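Local coordinates for protein, Family 18 Chitinase (Crocus vernus, PDB 3SIM) that probably hydrolyses chitin as a plant family 18 glycosyl hydrolase built on a TIM barrel, at residues V4-Y9 and S158-P163; S164-Y169 and I183-K188. One frame throughout, in Å; residues are numbered along the deposited sequence.

Interaction 1 (V4-Y9 and S158-P163); sequences VEYIGY and SISPFP
The hydroxyl of Y6 is gripped by several groups at the middle of the barrel. Y6 OH lies 2.9 Å from S160 OG. The same tyrosine oxygen is hydrogen-bonded to N184 ND2 and, weakly, to D123 OD2, while the serine oxygen has its stronger tie beyond this pair, to D123 OD1, which S158 OG also reaches, so the D123 carboxylate holds both serines and, through its weak bond, also approaches the tyrosine. The two side chains bridge backbones that stay well apart, with 11.3 Å between Y6 CA and S160 CA. Both side chains point toward each other from their own segments; S160 OG meets the phenol end obliquely, 4.0 Å from Y6 CZ. On the serine, OG turns beside its own backbone N (chi1 -42°), which carries it forward to the phenol, while S160 CB stays 4.0 Å from Y6 OH. The tyrosine ring is steadied by a stack with W253. Strands 2-7 and 156-159 are not neighbours in the sheet, so this is a contact across the barrel interior near the strand ends. D123 belongs to the DGIDIDYE sequence, which matches the family 18 signature DxxDxDxE. Hydroxyls, amide and carboxylate thus share a buried polar network, which probably fixes the rotation of D123 beside the expected active site.

Interaction 2 (S164-Y169 and I183-K188); sequences SVDEYY and INYQFK
The beta-alpha-beta unit formed by strand 156-159, helix 166-175 and strand 182-184 is tied here by D166, in the first turn of its helix, and Y185, just past its second strand. Y185 OH donates a hydrogen bond to D166 OD2 at 2.9 Å, arriving on the syn side of the carboxylate and only 15° out of its plane. The other oxygen leans in as well: D166 OD1 is 3.2 Å from Y185 OH and 3.6 Å from Y185 CE2, at the rim of the ring and near its plane. Carboxylate and ring are nearly coplanar, 30° apart, although the side chains as a whole cross at about a right angle. Y185 CG stands roughly anti to the backbone N (chi1 -152°), which swings the phenol off the strand end and lets its hydroxyl reach the helix. In the TIM barrel each such crossover sends a helix to the outside, and this pair bonds the start of that helix to the loop after the next strand. Further partners surround the carboxylate: Y210 OH bonds OD1, while K209 NZ forms a salt bridge with OD2 and also hydrogen-bonds Y185 OH. The lysine would be expected to keep D166 ionised. With an alanine here, K209 would probably lose its charged mate and the hydroxyls of Y185 and Y210 their carboxylate acceptors. Y185 CD1 rests over the centre of one F187 ring face, 3.9 Å above its plane, and P163 touches the Y185 side chain.

How the interactions relate
The two contacts have centres about 10 Å apart and follow one another along the chain, interaction 1 closing at P163 just before interaction 2 opens at S164. Both involve the barrel sheet, in which strands 156-159 and 182-184 are parallel neighbours. Probable hydrogen bonds join them directly: N184 N to I159 O at 2.9 Å, and Q186 N to P161 O at 3.0 Å. Interaction 1 has its centre about 2 Å from the centre of the chain; that of interaction 2 is about 11 Å from it, where helix 166-175 starts. One beta-alpha-beta unit thereby probably supplies both a polar residue facing D123 of the family 18 motif and an outer tie between helix and loop.

Interaction 1 (V4-Y9 and S158-P163)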
loop_
_atom_site.group_PDB
_atom_site.type_symbol
_atom_site.label_atom_id
_atom_site.label_comp_id
_atom_site.label_asym_id
_atom_site.label_seq_id
_atom_site.Cartn_x
_atom_site.Cartn_y
_atom_site.Cartn_z
ATOM N N VAL A 4 -8.692 2.052 1.950
ATOM C CA VAL A 4 -7.654 1.689 1.016
ATOM C C VAL A 4 -7.773 0.217 0.526
ATOM O O VAL A 4 -7.756 -0.687 1.277
ATOM C CB VAL A 4 -6.289 1.926 1.628
ATOM C CG1 VAL A 4 -5.248 1.705 0.646
ATOM C CG2 VAL A 4 -6.170 3.276 2.219
ATOM N N GLU A 5 -7.908 0.067 -0.772
ATOM C CA GLU A 5 -8.010 -1.197 -1.483
ATOM C C GLU A 5 -6.827 -1.533 -2.397
ATOM O O GLU A 5 -6.702 -0.980 -3.439
ATOM C CB GLU A 5 -9.315 -1.250 -2.281
ATOM C CG GLU A 5 -9.665 -2.549 -2.932
ATOM C CD GLU A 5 -10.315 -3.620 -1.969
ATOM O OE1 GLU A 5 -10.507 -3.362 -0.820
ATOM O OE2 GLU A 5 -10.615 -4.701 -2.375
ATOM N N TYR A 6 -5.970 -2.458 -1.991
ATOM C CA TYR A 6 -4.919 -2.948 -2.888
ATOM C C TYR A 6 -5.514 -3.763 -4.096
ATOM O O TYR A 6 -6.445 -4.443 -3.912
ATOM C CB TYR A 6 -3.802 -3.683 -2.154
ATOM C CG TYR A 6 -2.937 -2.780 -1.292
ATOM C CD1 TYR A 6 -1.698 -2.366 -1.689
ATOM C CD2 TYR A 6 -3.421 -2.252 -0.133
ATOM C CE1 TYR A 6 -0.944 -1.521 -0.876
ATOM C CE2 TYR A 6 -2.715 -1.417 0.644
ATOM C CZ TYR A 6 -1.477 -1.042 0.290
ATOM O OH TYR A 6 -0.798 -0.220 1.093
ATOM N N ILE A 7 -4.974 -3.591 -5.279
ATOM C CA ILE A 7 -5.470 -4.233 -6.485
ATOM C C ILE A 7 -4.415 -4.431 -7.590
ATOM O O ILE A 7 -3.538 -3.648 -7.805
ATOM C CB ILE A 7 -6.745 -3.502 -7.082
ATOM C CG1 ILE A 7 -7.374 -4.259 -8.276
ATOM C CG2 ILE A 7 -6.411 -2.186 -7.539
ATOM C CD1 ILE A 7 -8.673 -3.856 -8.605
ATOM N N GLY A 8 -4.638 -5.509 -8.316
ATOM C CA GLY A 8 -3.747 -6.079 -9.285
ATOM C C GLY A 8 -2.726 -7.184 -8.965
ATOM O O GLY A 8 -1.978 -7.497 -9.801
ATOM N N TYR A 9 -2.730 -7.691 -7.739
ATOM C CA TYR A 9 -1.956 -8.806 -7.269
ATOM C C TYR A 9 -2.763 -9.592 -6.200
ATOM O O TYR A 9 -3.391 -9.002 -5.396
ATOM C CB TYR A 9 -0.630 -8.318 -6.715
ATOM C CG TYR A 9 0.410 -9.388 -6.507
ATOM C CD1 TYR A 9 1.278 -9.729 -7.489
ATOM C CD2 TYR A 9 0.489 -10.045 -5.335
ATOM C CE1 TYR A 9 2.174 -10.680 -7.307
ATOM C CE2 TYR A 9 1.388 -10.984 -5.124
ATOM C CZ TYR A 9 2.229 -11.315 -6.104
ATOM O OH TYR A 9 3.116 -12.259 -5.853
ATOM N N SER A 158 2.091 7.041 1.172
ATOM C CA SER A 158 1.961 6.067 2.237
ATOM C C SER A 158 3.117 5.034 2.294
ATOM O O SER A 158 3.769 4.776 1.333
ATOM C CB SER A 158 0.658 5.281 2.093
ATOM O OG SER A 158 0.590 4.586 0.891
ATOM N N ILE A 159 3.268 4.422 3.446
ATOM C CA ILE A 159 4.192 3.318 3.648
ATOM C C ILE A 159 3.456 2.090 4.198
ATOM O O ILE A 159 2.492 2.240 4.855
ATOM C CB ILE A 159 5.443 3.698 4.504
ATOM C CG1 ILE A 159 5.065 4.198 5.896
ATOM C CG2 ILE A 159 6.290 4.687 3.843
ATOM C CD1 ILE A 159 6.201 4.522 6.783
ATOM N N SER A 160 3.940 0.885 3.930
ATOM C CA SER A 160 3.284 -0.307 4.387
ATOM C C SER A 160 4.199 -1.288 5.154
ATOM O O SER A 160 4.389 -2.349 4.745
ATOM C CB SER A 160 2.497 -1.000 3.256
ATOM O OG SER A 160 1.789 -0.165 2.433
ATOM N N PRO A 161 4.710 -0.880 6.301
ATOM C CA PRO A 161 5.582 -1.704 7.119
ATOM C C PRO A 161 4.908 -2.852 7.922
ATOM O O PRO A 161 3.725 -3.033 7.929
ATOM C CB PRO A 161 6.236 -0.677 8.052
ATOM C CG PRO A 161 5.300 0.258 8.263
ATOM C CD PRO A 161 4.420 0.351 7.015
ATOM N N PHE A 162 5.746 -3.635 8.574
ATOM C CA PHE A 162 5.397 -4.696 9.504
ATOM C C PHE A 162 6.631 -4.962 10.389
ATOM O O PHE A 162 7.672 -4.449 10.114
ATOM C CB PHE A 162 4.856 -5.965 8.811
ATOM C CG PHE A 162 5.673 -6.429 7.658
ATOM C CD1 PHE A 162 5.537 -5.900 6.373
ATOM C CD2 PHE A 162 6.627 -7.396 7.839
ATOM C CE1 PHE A 162 6.331 -6.347 5.357
ATOM C CE2 PHE A 162 7.399 -7.812 6.802
ATOM C CZ PHE A 162 7.247 -7.281 5.585
ATOM N N PRO A 163 6.482 -5.739 11.450
ATOM C CA PRO A 163 7.482 -5.717 12.504
ATOM C C PRO A 163 8.864 -6.095 11.980
ATOM O O PRO A 163 9.744 -5.403 12.267
ATOM C CB PRO A 163 6.979 -6.735 13.464
ATOM C CG PRO A 163 5.541 -6.603 13.412
ATOM C CD PRO A 163 5.253 -6.352 11.933
#

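Interaction 2 (S164-Y169 and I183-K188)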
loop_
_atom_site.group_PDB
_atom_site.type_symbol
_atom_site.label_atom_id
_atom_site.label_comp_id
_atom_site.label_asym_id
_atom_site.label_seq_id
_atom_site.Cartn_x
_atom_site.Cartn_y
_atom_site.Cartn_z
ATOM N N SER A 164 8.990 -7.110 11.152
ATOM C CA SER A 164 10.314 -7.507 10.673
ATOM C C SER A 164 11.062 -6.484 9.805
ATOM O O SER A 164 12.206 -6.556 9.715
ATOM C CB SER A 164 10.358 -8.882 10.057
ATOM O OG SER A 164 9.522 -8.924 8.988
ATOM N N VAL A 165 10.343 -5.552 9.202
ATOM C CA VAL A 165 10.918 -4.448 8.485
ATOM C C VAL A 165 10.891 -3.076 9.164
ATOM O O VAL A 165 11.228 -2.116 8.580
ATOM C CB VAL A 165 10.408 -4.366 7.021
ATOM C CG1 VAL A 165 10.773 -5.615 6.268
ATOM C CG2 VAL A 165 8.955 -4.060 6.973
ATOM N N ASP A 166 10.536 -3.030 10.418
ATOM C CA ASP A 166 10.369 -1.787 11.113
ATOM C C ASP A 166 11.644 -0.915 11.150
ATOM O O ASP A 166 11.525 0.239 11.141
ATOM C CB ASP A 166 9.828 -1.984 12.531
ATOM C CG ASP A 166 8.307 -1.994 12.599
ATOM O OD1 ASP A 166 7.625 -1.433 11.780
ATOM O OD2 ASP A 166 7.883 -2.587 13.488
ATOM N N GLU A 167 12.817 -1.521 11.187
ATOM C CA GLU A 167 14.068 -0.796 11.289
ATOM C C GLU A 167 14.279 0.144 10.087
ATOM O O GLU A 167 14.591 1.270 10.256
ATOM C CB GLU A 167 15.272 -1.737 11.529
ATOM C CG GLU A 167 16.584 -1.000 11.670
ATOM C CD GLU A 167 17.809 -1.854 11.989
ATOM O OE1 GLU A 167 17.810 -3.033 11.747
ATOM O OE2 GLU A 167 18.778 -1.303 12.473
ATOM N N TYR A 168 14.026 -0.392 8.901
ATOM C CA TYR A 168 14.076 0.299 7.617
ATOM C C TYR A 168 13.055 1.413 7.414
ATOM O O TYR A 168 13.401 2.500 7.134
ATOM C CB TYR A 168 14.004 -0.728 6.483
ATOM C CG TYR A 168 15.038 -1.814 6.614
ATOM C CD1 TYR A 168 16.329 -1.596 6.267
ATOM C CD2 TYR A 168 14.714 -3.022 7.184
ATOM C CE1 TYR A 168 17.261 -2.531 6.433
ATOM C CE2 TYR A 168 15.659 -4.008 7.336
ATOM C CZ TYR A 168 16.941 -3.751 6.969
ATOM O OH TYR A 168 17.886 -4.706 7.087
ATOM N N TYR A 169 11.807 1.094 7.698
ATOM C CA TYR A 169 10.714 2.044 7.721
ATOM C C TYR A 169 10.786 3.173 8.773
ATOM O O TYR A 169 10.407 4.258 8.520
ATOM C CB TYR A 169 9.347 1.348 7.611
ATOM C CG TYR A 169 9.147 0.737 6.239
ATOM C CD1 TYR A 169 8.746 1.526 5.199
ATOM C CD2 TYR A 169 9.453 -0.597 5.962
ATOM C CE1 TYR A 169 8.618 1.056 3.964
ATOM C CE2 TYR A 169 9.304 -1.099 4.688
ATOM C CZ TYR A 169 8.897 -0.254 3.681
ATOM O OH TYR A 169 8.738 -0.653 2.444
ATOM N N ILE A 183 0.103 5.469 7.202
ATOM C CA ILE A 183 0.827 4.251 7.354
ATOM C C ILE A 183 -0.123 3.060 7.344
ATOM O O ILE A 183 -0.872 2.853 8.237
ATOM C CB ILE A 183 1.697 4.281 8.611
ATOM C CG1 ILE A 183 2.523 5.541 8.653
ATOM C CG2 ILE A 183 2.591 3.044 8.707
ATOM C CD1 ILE A 183 3.177 5.721 9.869
ATOM N N ASN A 184 -0.060 2.323 6.269
ATOM C CA ASN A 184 -0.833 1.149 6.087
ATOM C C ASN A 184 -0.139 -0.092 6.676
ATOM O O ASN A 184 0.392 -0.892 5.968
ATOM C CB ASN A 184 -1.270 0.966 4.640
ATOM C CG ASN A 184 -1.912 2.216 4.021
ATOM O OD1 ASN A 184 -2.658 2.956 4.627
ATOM N ND2 ASN A 184 -1.639 2.376 2.783
ATOM N N TYR A 185 -0.190 -0.197 8.004
ATOM C CA TYR A 185 0.535 -1.225 8.730
ATOM C C TYR A 185 -0.106 -2.553 8.417
ATOM O O TYR A 185 -1.252 -2.648 8.331
ATOM C CB TYR A 185 0.598 -0.984 10.244
ATOM C CG TYR A 185 1.774 -1.545 10.948
ATOM C CD1 TYR A 185 1.703 -2.740 11.643
ATOM C CD2 TYR A 185 2.976 -0.886 10.953
ATOM C CE1 TYR A 185 2.779 -3.250 12.337
ATOM C CE2 TYR A 185 4.050 -1.374 11.589
ATOM C CZ TYR A 185 3.974 -2.576 12.278
ATOM O OH TYR A 185 5.061 -3.081 12.879
ATOM N N GLN A 186 0.732 -3.521 8.145
ATOM C CA GLN A 186 0.363 -4.841 7.687
ATOM C C GLN A 186 0.129 -5.804 8.914
ATOM O O GLN A 186 0.948 -6.612 9.273
ATOM C CB GLN A 186 1.351 -5.349 6.607
ATOM C CG GLN A 186 1.477 -4.569 5.294
ATOM C CD GLN A 186 2.173 -5.374 4.181
ATOM O OE1 GLN A 186 3.109 -4.924 3.574
ATOM N NE2 GLN A 186 1.693 -6.553 3.954
ATOM N N PHE A 187 -1.018 -5.663 9.523
ATOM C CA PHE A 187 -1.402 -6.446 10.679
ATOM C C PHE A 187 -1.535 -7.958 10.341
ATOM O O PHE A 187 -1.405 -8.768 11.178
ATOM C CB PHE A 187 -2.593 -5.854 11.461
ATOM C CG PHE A 187 -2.285 -4.570 12.199
ATOM C CD1 PHE A 187 -1.779 -4.569 13.465
ATOM C CD2 PHE A 187 -2.500 -3.369 11.607
ATOM C CE1 PHE A 187 -1.494 -3.403 14.097
ATOM C CE2 PHE A 187 -2.227 -2.229 12.238
ATOM C CZ PHE A 187 -1.709 -2.234 13.475
ATOM N N LYS A 188 -1.699 -8.289 9.079
ATOM C CA LYS A 188 -1.753 -9.691 8.690
ATOM C C LYS A 188 -0.425 -10.445 8.951
ATOM O O LYS A 188 -0.391 -11.610 8.988
ATOM C CB LYS A 188 -2.336 -9.910 7.290
ATOM C CG LYS A 188 -1.741 -9.151 6.188
ATOM C CD LYS A 188 -2.313 -7.720 6.099
ATOM C CE LYS A 188 -1.781 -6.959 4.935
ATOM N NZ LYS A 188 -1.024 -7.779 4.195
#